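Local coordinates for protein putative aldehyde dehydrogenase (Burkholderia cenocepacia, PDB 4YWE) that probably oxidises aldehydes with NAD or NADP as electron acceptor, as a member of the aldehyde dehydrogenase family, and binds calcium and magnesium ions, at residues H148-P156 and G226-G234; G293-Y303 and V394-D402. All blocks are in the same frame, centred on the assembly; numbering follows the deposited sequence.

Contact 1: H148-P156 and G226-G234; sequences HGVTGHIVP and GIDHISFTG
Asp228 and Val150 grip each other twice where the two strands begin: the amide of Asp228 donates to Val150 O at 2.8 Å, and Val150 N returns the bond to Asp228 OD2 in an almost straight line (176°). That oxygen uses its anti lone pair and also forms a salt bridge with Arg59, so this one atom has two partners. Next to it the imidazole of His148 lies nearly parallel to that of His229, planes 6° apart, but slid so far that the rings barely overlap; His229 CB, rather than its ring, sits over the His148 face, 3.8 Å from the centroid. With CG anti to the carbonyl carbon, His148 reaches this place, and its NE2 hydrogen-bonds to Gly475 O. Further on, the strands run parallel and close, Gly152 bonding through N to His229 O at 2.7 Å and through O to the amide of Ser231. Gly152 has no side chain on the face shared with Ile154 and Ile230, and Ile227 CG2 packs 3.5 Å from its N.

The pair belongs to the parallel core of what is probably the Rossmann-like coenzyme-binding domain, as in other aldehyde dehydrogenases; strand 139-155 lies between strands 177-182 and 229-233. Toward the C-terminal ends the ladder slackens. The bond from Thr233 N to Ile154 O is weak, 3.4 Å long and bent to 139°. A water bridges Ile154 O, Ser231 OG and Thr233 OG1; Ser231 OG also bonds to Glu467, and Thr233 OG1 to Arg166. On the other face of the sheet Ile154 CB touches Phe232 CD1 at 3.6 Å, while Pro156 rests its ring against Thr233, whose side chain lies near Glu256, the predicted active-site residue.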
loop_
_atom_site.group_PDB
_atom_site.type_symbol
_atom_site.label_atom_id
_atom_site.label_comp_id
_atom_site.label_asym_id
_atom_site.label_seq_id
_atom_site.Cartn_x
_atom_site.Cartn_y
_atom_site.Cartn_z
ATOM N N HIS A 148 5.088 5.171 -18.997
ATOM C CA HIS A 148 5.079 6.443 -19.710
ATOM C C HIS A 148 5.010 6.198 -21.211
ATOM O O HIS A 148 4.351 6.932 -21.947
ATOM C CB HIS A 148 6.322 7.266 -19.369
ATOM C CG HIS A 148 6.408 7.673 -17.933
ATOM N ND1 HIS A 148 5.537 8.577 -17.360
ATOM C CD2 HIS A 148 7.269 7.311 -16.953
ATOM C CE1 HIS A 148 5.855 8.747 -16.091
ATOM N NE2 HIS A 148 6.903 7.991 -15.817
ATOM N N GLY A 149 5.695 5.149 -21.655
ATOM C CA GLY A 149 5.801 4.834 -23.067
ATOM C C GLY A 149 7.251 4.638 -23.456
ATOM O O GLY A 149 7.809 3.553 -23.287
ATOM N N VAL A 150 7.865 5.696 -23.973
ATOM C CA VAL A 150 9.286 5.672 -24.279
ATOM C C VAL A 150 10.039 6.486 -23.235
ATOM O O VAL A 150 9.752 7.666 -23.031
ATOM C CB VAL A 150 9.568 6.199 -25.694
ATOM C CG1 VAL A 150 11.066 6.280 -25.938
ATOM C CG2 VAL A 150 8.897 5.311 -26.732
ATOM N N THR A 151 10.997 5.850 -22.568
ATOM C CA THR A 151 11.789 6.524 -21.547
ATOM C C THR A 151 13.208 6.786 -22.031
ATOM O O THR A 151 13.845 5.912 -22.616
ATOM C CB THR A 151 11.849 5.709 -20.240
ATOM O OG1 THR A 151 12.324 4.387 -20.522
ATOM C CG2 THR A 151 10.472 5.625 -19.601
ATOM N N GLY A 152 13.692 8.001 -21.790
ATOM C CA GLY A 152 15.056 8.362 -22.125
ATOM C C GLY A 152 15.966 8.221 -20.922
ATOM O O GLY A 152 15.578 8.555 -19.800
ATOM N N HIS A 153 17.178 7.730 -21.149
ATOM C CA HIS A 153 18.097 7.455 -20.053
ATOM C C HIS A 153 19.475 8.056 -20.300
ATOM O O HIS A 153 20.166 7.680 -21.248
ATOM C CB HIS A 153 18.216 5.945 -19.832
ATOM C CG HIS A 153 16.907 5.267 -19.575
ATOM N ND1 HIS A 153 16.465 4.957 -18.306
ATOM C CD2 HIS A 153 15.941 4.841 -20.423
ATOM C CE1 HIS A 153 15.285 4.369 -18.385
ATOM N NE2 HIS A 153 14.944 4.286 -19.658
ATOM N N ILE A 154 19.868 8.994 -19.444
ATOM C CA ILE A 154 21.206 9.565 -19.497
ATOM C C ILE A 154 22.064 8.906 -18.424
ATOM O O ILE A 154 21.840 9.104 -17.230
ATOM C CB ILE A 154 21.180 11.092 -19.327
ATOM C CG1 ILE A 154 20.178 11.724 -20.296
ATOM C CG2 ILE A 154 22.573 11.674 -19.534
ATOM C CD1 ILE A 154 20.511 11.498 -21.752
ATOM N N VAL A 155 23.040 8.118 -18.857
ATOM C CA VAL A 155 23.868 7.346 -17.939
ATOM C C VAL A 155 25.295 7.886 -17.928
ATOM O O VAL A 155 25.900 8.066 -18.983
ATOM C CB VAL A 155 23.843 5.852 -18.308
ATOM C CG1 VAL A 155 24.670 5.039 -17.322
ATOM C CG2 VAL A 155 22.407 5.347 -18.351
ATOM N N PRO A 156 25.832 8.155 -16.729
ATOM C CA PRO A 156 27.187 8.698 -16.595
ATOM C C PRO A 156 28.282 7.632 -16.639
ATOM O O PRO A 156 27.997 6.448 -16.821
ATOM C CB PRO A 156 27.148 9.383 -15.228
ATOM C CG PRO A 156 26.161 8.595 -14.456
ATOM C CD PRO A 156 25.130 8.095 -15.435
ATOM N N GLY A 226 9.394 12.780 -28.886
ATOM C CA GLY A 226 8.877 11.422 -28.903
ATOM C C GLY A 226 9.174 10.617 -27.651
ATOM O O GLY A 226 8.813 9.445 -27.560
ATOM N N ILE A 227 9.835 11.249 -26.687
ATOM C CA ILE A 227 10.140 10.617 -25.407
ATOM C C ILE A 227 9.147 11.124 -24.367
ATOM O O ILE A 227 8.734 12.282 -24.414
ATOM C CB ILE A 227 11.605 10.885 -24.996
ATOM C CG1 ILE A 227 12.554 10.243 -26.008
ATOM C CG2 ILE A 227 11.896 10.354 -23.597
ATOM C CD1 ILE A 227 14.015 10.489 -25.722
ATOM N N ASP A 228 8.752 10.258 -23.438
ATOM C CA ASP A 228 7.692 10.592 -22.492
ATOM C C ASP A 228 8.209 10.846 -21.078
ATOM O O ASP A 228 7.514 11.440 -20.257
ATOM C CB ASP A 228 6.649 9.475 -22.469
ATOM C CG ASP A 228 6.114 9.156 -23.850
ATOM O OD1 ASP A 228 5.413 10.014 -24.428
ATOM O OD2 ASP A 228 6.398 8.049 -24.357
ATOM N N HIS A 229 9.427 10.395 -20.801
ATOM C CA HIS A 229 10.032 10.561 -19.482
ATOM C C HIS A 229 11.542 10.392 -19.572
ATOM O O HIS A 229 12.036 9.553 -20.325
ATOM C CB HIS A 229 9.442 9.561 -18.484
ATOM C CG HIS A 229 10.168 9.512 -17.175
ATOM N ND1 HIS A 229 9.846 10.330 -16.112
ATOM C CD2 HIS A 229 11.202 8.743 -16.757
ATOM C CE1 HIS A 229 10.650 10.067 -15.099
ATOM N NE2 HIS A 229 11.482 9.108 -15.463
ATOM N N ILE A 230 12.273 11.192 -18.804
ATOM C CA ILE A 230 13.728 11.143 -18.839
ATOM C C ILE A 230 14.298 10.838 -17.461
ATOM O O ILE A 230 13.924 11.463 -16.467
ATOM C CB ILE A 230 14.316 12.459 -19.385
ATOM C CG1 ILE A 230 13.816 12.720 -20.806
ATOM C CG2 ILE A 230 15.839 12.413 -19.358
ATOM C CD1 ILE A 230 14.355 13.995 -21.418
ATOM N N SER A 231 15.206 9.870 -17.412
ATOM C CA SER A 231 15.937 9.558 -16.193
ATOM C C SER A 231 17.371 10.060 -16.315
ATOM O O SER A 231 18.176 9.490 -17.053
ATOM C CB SER A 231 15.916 8.054 -15.919
ATOM O OG SER A 231 16.713 7.730 -14.793
ATOM N N PHE A 232 17.688 11.132 -15.595
ATOM C CA PHE A 232 19.008 11.742 -15.694
ATOM C C PHE A 232 19.860 11.495 -14.454
ATOM O O PHE A 232 19.377 11.576 -13.325
ATOM C CB PHE A 232 18.889 13.250 -15.941
ATOM C CG PHE A 232 20.217 13.956 -16.027
ATOM C CD1 PHE A 232 20.876 14.069 -17.240
ATOM C CD2 PHE A 232 20.806 14.504 -14.898
ATOM C CE1 PHE A 232 22.097 14.713 -17.324
ATOM C CE2 PHE A 232 22.026 15.146 -14.974
ATOM C CZ PHE A 232 22.672 15.255 -16.190
ATOM N N THR A 233 21.138 11.209 -14.684
ATOM C CA THR A 233 22.120 11.109 -13.614
ATOM C C THR A 233 23.422 11.765 -14.057
ATOM O O THR A 233 24.079 11.290 -14.982
ATOM C CB THR A 233 22.397 9.650 -13.214
ATOM O OG1 THR A 233 21.179 9.026 -12.793
ATOM C CG2 THR A 233 23.410 9.595 -12.083
ATOM N N GLY A 234 23.788 12.861 -13.400
ATOM C CA GLY A 234 24.998 13.581 -13.746
ATOM C C GLY A 234 25.179 14.867 -12.964
ATOM O O GLY A 234 24.614 15.030 -11.884
HETATM O O HOH W 1 19.762 8.060 -15.226
#

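Contact 2: G293-Y303 and V394-D402; sequences GSRVLIERAVY and VLAAMRFVD
Strands 293-299 and 394-400 run parallel, their axes 4.6 Å apart and twisted by 34°, as neighbours in the mixed sheet of the probable catalytic domain; strand 261-265 flanks 293-299 on its other side. Amides and carbonyls alternate along the ladder from Ser294 O with Ala396 N to Arg300 N with Phe400 O; only the link from Met398 N to Val296 O, at 3.3 Å, is weak. On one face Val296 CG1 meets Ala397 CB at 3.6 Å, and Leu395 CD2 also touches it. On the other, Leu297 and Met398 lie alongside each other, CD2 against CG. Phe400 takes the cramped rotamer between backbone N and carbonyl carbon (chi1 66°), which brings its ring against the backbone of Leu297 to Glu299: Glu299 N and CA lie over one face, and Leu297 O approaches the edge, 3.2 Å from CE2. Tyr303, hydrogen-bonded to Asp378, receives Arg399 CB over its ring face. Beyond this the extended Arg399 and Arg300 stack their guanidinium groups flat, centres 3.7 Å and planes 12° apart, with Val401 CB on the far face of Arg300. Both arginines are exposed, so solvent probably screens the like charges and makes this flat stack tolerable.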
loop_
_atom_site.group_PDB
_atom_site.type_symbol
_atom_site.label_atom_id
_atom_site.label_comp_id
_atom_site.label_asym_id
_atom_site.label_seq_id
_atom_site.Cartn_x
_atom_site.Cartn_y
_atom_site.Cartn_z
ATOM N N GLY A 293 31.059 9.749 0.738
ATOM C CA GLY A 293 31.216 10.388 2.031
ATOM C C GLY A 293 32.403 11.330 2.033
ATOM O O GLY A 293 33.469 10.993 2.542
ATOM N N SER A 294 32.212 12.513 1.458
ATOM C CA SER A 294 33.300 13.467 1.259
ATOM C C SER A 294 33.479 14.398 2.452
ATOM O O SER A 294 34.395 15.220 2.479
ATOM C CB SER A 294 33.052 14.288 -0.007
ATOM O OG SER A 294 31.796 14.943 0.053
ATOM N N ARG A 295 32.592 14.276 3.432
ATOM C CA ARG A 295 32.704 15.046 4.665
ATOM C C ARG A 295 32.586 14.130 5.871
ATOM O O ARG A 295 31.692 13.286 5.932
ATOM C CB ARG A 295 31.629 16.133 4.739
ATOM C CG ARG A 295 31.868 17.337 3.846
ATOM C CD ARG A 295 30.799 18.395 4.084
ATOM N NE ARG A 295 29.460 17.888 3.797
ATOM C CZ ARG A 295 28.358 18.273 4.434
ATOM N NH1 ARG A 295 28.431 19.171 5.407
ATOM N NH2 ARG A 295 27.183 17.757 4.100
ATOM N N VAL A 296 33.488 14.294 6.832
ATOM C CA VAL A 296 33.365 13.580 8.093
ATOM C C VAL A 296 33.273 14.592 9.232
ATOM O O VAL A 296 34.178 15.400 9.449
ATOM C CB VAL A 296 34.524 12.576 8.298
ATOM C CG1 VAL A 296 35.880 13.243 8.104
ATOM C CG2 VAL A 296 34.422 11.918 9.666
ATOM N N LEU A 297 32.149 14.557 9.939
ATOM C CA LEU A 297 31.906 15.467 11.049
ATOM C C LEU A 297 32.083 14.714 12.361
ATOM O O LEU A 297 31.324 13.795 12.662
ATOM C CB LEU A 297 30.504 16.072 10.957
ATOM C CG LEU A 297 30.082 16.563 9.569
ATOM C CD1 LEU A 297 28.644 17.057 9.581
ATOM C CD2 LEU A 297 31.022 17.650 9.067
ATOM N N ILE A 298 33.091 15.105 13.133
ATOM C CA ILE A 298 33.455 14.376 14.340
ATOM C C ILE A 298 33.227 15.224 15.583
ATOM O O ILE A 298 33.618 16.388 15.624
ATOM C CB ILE A 298 34.921 13.911 14.278
ATOM C CG1 ILE A 298 35.252 13.357 12.893
ATOM C CG2 ILE A 298 35.195 12.880 15.361
ATOM C CD1 ILE A 298 36.738 13.196 12.640
ATOM N N GLU A 299 32.598 14.637 16.597
ATOM C CA GLU A 299 32.427 15.318 17.874
ATOM C C GLU A 299 33.800 15.669 18.440
ATOM O O GLU A 299 34.758 14.916 18.266
ATOM C CB GLU A 299 31.640 14.448 18.856
ATOM C CG GLU A 299 31.329 15.127 20.179
ATOM C CD GLU A 299 30.469 14.271 21.087
ATOM O OE1 GLU A 299 29.951 13.236 20.616
ATOM O OE2 GLU A 299 30.314 14.631 22.273
ATOM N N ARG A 300 33.888 16.818 19.103
ATOM C CA ARG A 300 35.162 17.363 19.565
ATOM C C ARG A 300 35.973 16.388 20.418
ATOM O O ARG A 300 37.198 16.332 20.309
ATOM C CB ARG A 300 34.926 18.653 20.354
ATOM C CG ARG A 300 34.339 19.787 19.532
ATOM C CD ARG A 300 34.406 21.106 20.286
ATOM N NE ARG A 300 33.998 22.235 19.455
ATOM C CZ ARG A 300 34.014 23.503 19.853
ATOM N NH1 ARG A 300 34.421 23.811 21.077
ATOM N NH2 ARG A 300 33.626 24.464 19.027
ATOM N N ALA A 301 35.284 15.620 21.256
ATOM C CA ALA A 301 35.940 14.708 22.189
ATOM C C ALA A 301 36.808 13.667 21.482
ATOM O O ALA A 301 37.838 13.250 22.010
ATOM C CB ALA A 301 34.903 14.017 23.061
ATOM N N VAL A 302 36.393 13.250 20.289
ATOM C CA VAL A 302 37.122 12.220 19.559
ATOM C C VAL A 302 37.604 12.724 18.201
ATOM O O VAL A 302 37.960 11.927 17.333
ATOM C CB VAL A 302 36.260 10.954 19.385
ATOM C CG1 VAL A 302 35.960 10.326 20.737
ATOM C CG2 VAL A 302 34.973 11.283 18.645
ATOM N N TYR A 303 37.623 14.041 18.023
ATOM C CA TYR A 303 38.044 14.636 16.757
ATOM C C TYR A 303 39.494 14.291 16.426
ATOM O O TYR A 303 39.772 13.681 15.396
ATOM C CB TYR A 303 37.858 16.156 16.785
ATOM C CG TYR A 303 38.382 16.860 15.550
ATOM C CD1 TYR A 303 37.819 16.628 14.300
ATOM C CD2 TYR A 303 39.436 17.762 15.636
ATOM C CE1 TYR A 303 38.294 17.271 13.170
ATOM C CE2 TYR A 303 39.917 18.410 14.512
ATOM C CZ TYR A 303 39.343 18.161 13.282
ATOM O OH TYR A 303 39.822 18.803 12.162
ATOM N N VAL A 394 38.847 12.751 -1.953
ATOM C CA VAL A 394 39.220 13.776 -0.989
ATOM C C VAL A 394 38.213 13.838 0.151
ATOM O O VAL A 394 37.024 14.066 -0.069
ATOM C CB VAL A 394 39.349 15.150 -1.670
ATOM C CG1 VAL A 394 39.896 16.176 -0.690
ATOM C CG2 VAL A 394 40.241 15.050 -2.897
ATOM N N LEU A 395 38.697 13.640 1.372
ATOM C CA LEU A 395 37.836 13.682 2.548
ATOM C C LEU A 395 38.093 14.940 3.368
ATOM O O LEU A 395 39.229 15.224 3.744
ATOM C CB LEU A 395 38.048 12.437 3.414
ATOM C CG LEU A 395 37.233 12.379 4.707
ATOM C CD1 LEU A 395 35.741 12.421 4.407
ATOM C CD2 LEU A 395 37.589 11.139 5.513
ATOM N N ALA A 396 37.032 15.691 3.641
ATOM C CA ALA A 396 37.138 16.906 4.443
ATOM C C ALA A 396 36.701 16.635 5.877
ATOM O O ALA A 396 35.581 16.182 6.120
ATOM C CB ALA A 396 36.305 18.024 3.833
ATOM N N ALA A 397 37.589 16.915 6.826
ATOM C CA ALA A 397 37.312 16.650 8.232
ATOM C C ALA A 397 37.190 17.940 9.036
ATOM O O ALA A 397 37.948 18.889 8.830
ATOM C CB ALA A 397 38.396 15.760 8.823
ATOM N N MET A 398 36.229 17.960 9.955
ATOM C CA MET A 398 36.011 19.101 10.838
ATOM C C MET A 398 35.243 18.641 12.074
ATOM O O MET A 398 34.651 17.562 12.074
ATOM C CB MET A 398 35.246 20.210 10.116
ATOM C CG MET A 398 33.827 19.824 9.737
ATOM S SD MET A 398 33.049 21.002 8.617
ATOM C CE MET A 398 33.931 20.659 7.096
ATOM N N ARG A 399 35.246 19.459 13.121
ATOM C CA ARG A 399 34.613 19.074 14.380
ATOM C C ARG A 399 33.267 19.765 14.610
ATOM O O ARG A 399 32.947 20.760 13.958
ATOM C CB ARG A 399 35.550 19.376 15.554
ATOM C CG ARG A 399 35.813 20.856 15.775
ATOM C CD ARG A 399 36.734 21.084 16.965
ATOM N NE ARG A 399 36.783 22.490 17.357
ATOM C CZ ARG A 399 37.385 22.942 18.452
ATOM N NH1 ARG A 399 37.997 22.098 19.273
ATOM N NH2 ARG A 399 37.377 24.239 18.729
ATOM N N PHE A 400 32.481 19.216 15.533
ATOM C CA PHE A 400 31.252 19.860 15.993
ATOM C C PHE A 400 31.095 19.664 17.499
ATOM O O PHE A 400 31.621 18.705 18.064
ATOM C CB PHE A 400 30.024 19.325 15.241
ATOM C CG PHE A 400 29.718 17.870 15.504
ATOM C CD1 PHE A 400 28.964 17.490 16.605
ATOM C CD2 PHE A 400 30.155 16.888 14.632
ATOM C CE1 PHE A 400 28.674 16.159 16.843
ATOM C CE2 PHE A 400 29.867 15.554 14.863
ATOM C CZ PHE A 400 29.125 15.191 15.970
ATOM N N VAL A 401 30.366 20.570 18.144
ATOM C CA VAL A 401 30.247 20.544 19.597
ATOM C C VAL A 401 29.048 19.710 20.055
ATOM O O VAL A 401 29.142 18.978 21.042
ATOM C CB VAL A 401 30.173 21.984 20.171
ATOM C CG1 VAL A 401 29.024 22.768 19.550
ATOM C CG2 VAL A 401 30.057 21.957 21.690
ATOM N N ASP A 402 27.932 19.802 19.338
ATOM C CA ASP A 402 26.712 19.113 19.748
ATOM C C ASP A 402 25.876 18.648 18.558
ATOM O O ASP A 402 26.278 18.812 17.407
ATOM C CB ASP A 402 25.871 20.018 20.657
ATOM C CG ASP A 402 25.575 21.374 20.030
ATOM O OD1 ASP A 402 25.620 21.497 18.788
ATOM O OD2 ASP A 402 25.289 22.323 20.790
HETATM O O HOH W 2 35.615 16.776 0.347
#

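In the fold
Followed from the N terminus, the chain first enters contact 1 through strand 139-155, runs through helices 160-174, 188-200 and 214-223 with two short strands between them, and closes that loop of 69 residues at strand 229-233. Only afterwards, past strands 253-256 and 261-265 and helix 271-283, does contact 2 open; its 90-residue loop returns at strand 394-400. The two loops therefore follow in series, neither nested nor crossed. Each joins neighbouring parallel strands of a different mixed sheet: contact 1 the probable coenzyme-binding sheet, contact 2 the sheet of the probable catalytic domain. Their centres lie 38 Å apart, on opposite sides of the chain's centre.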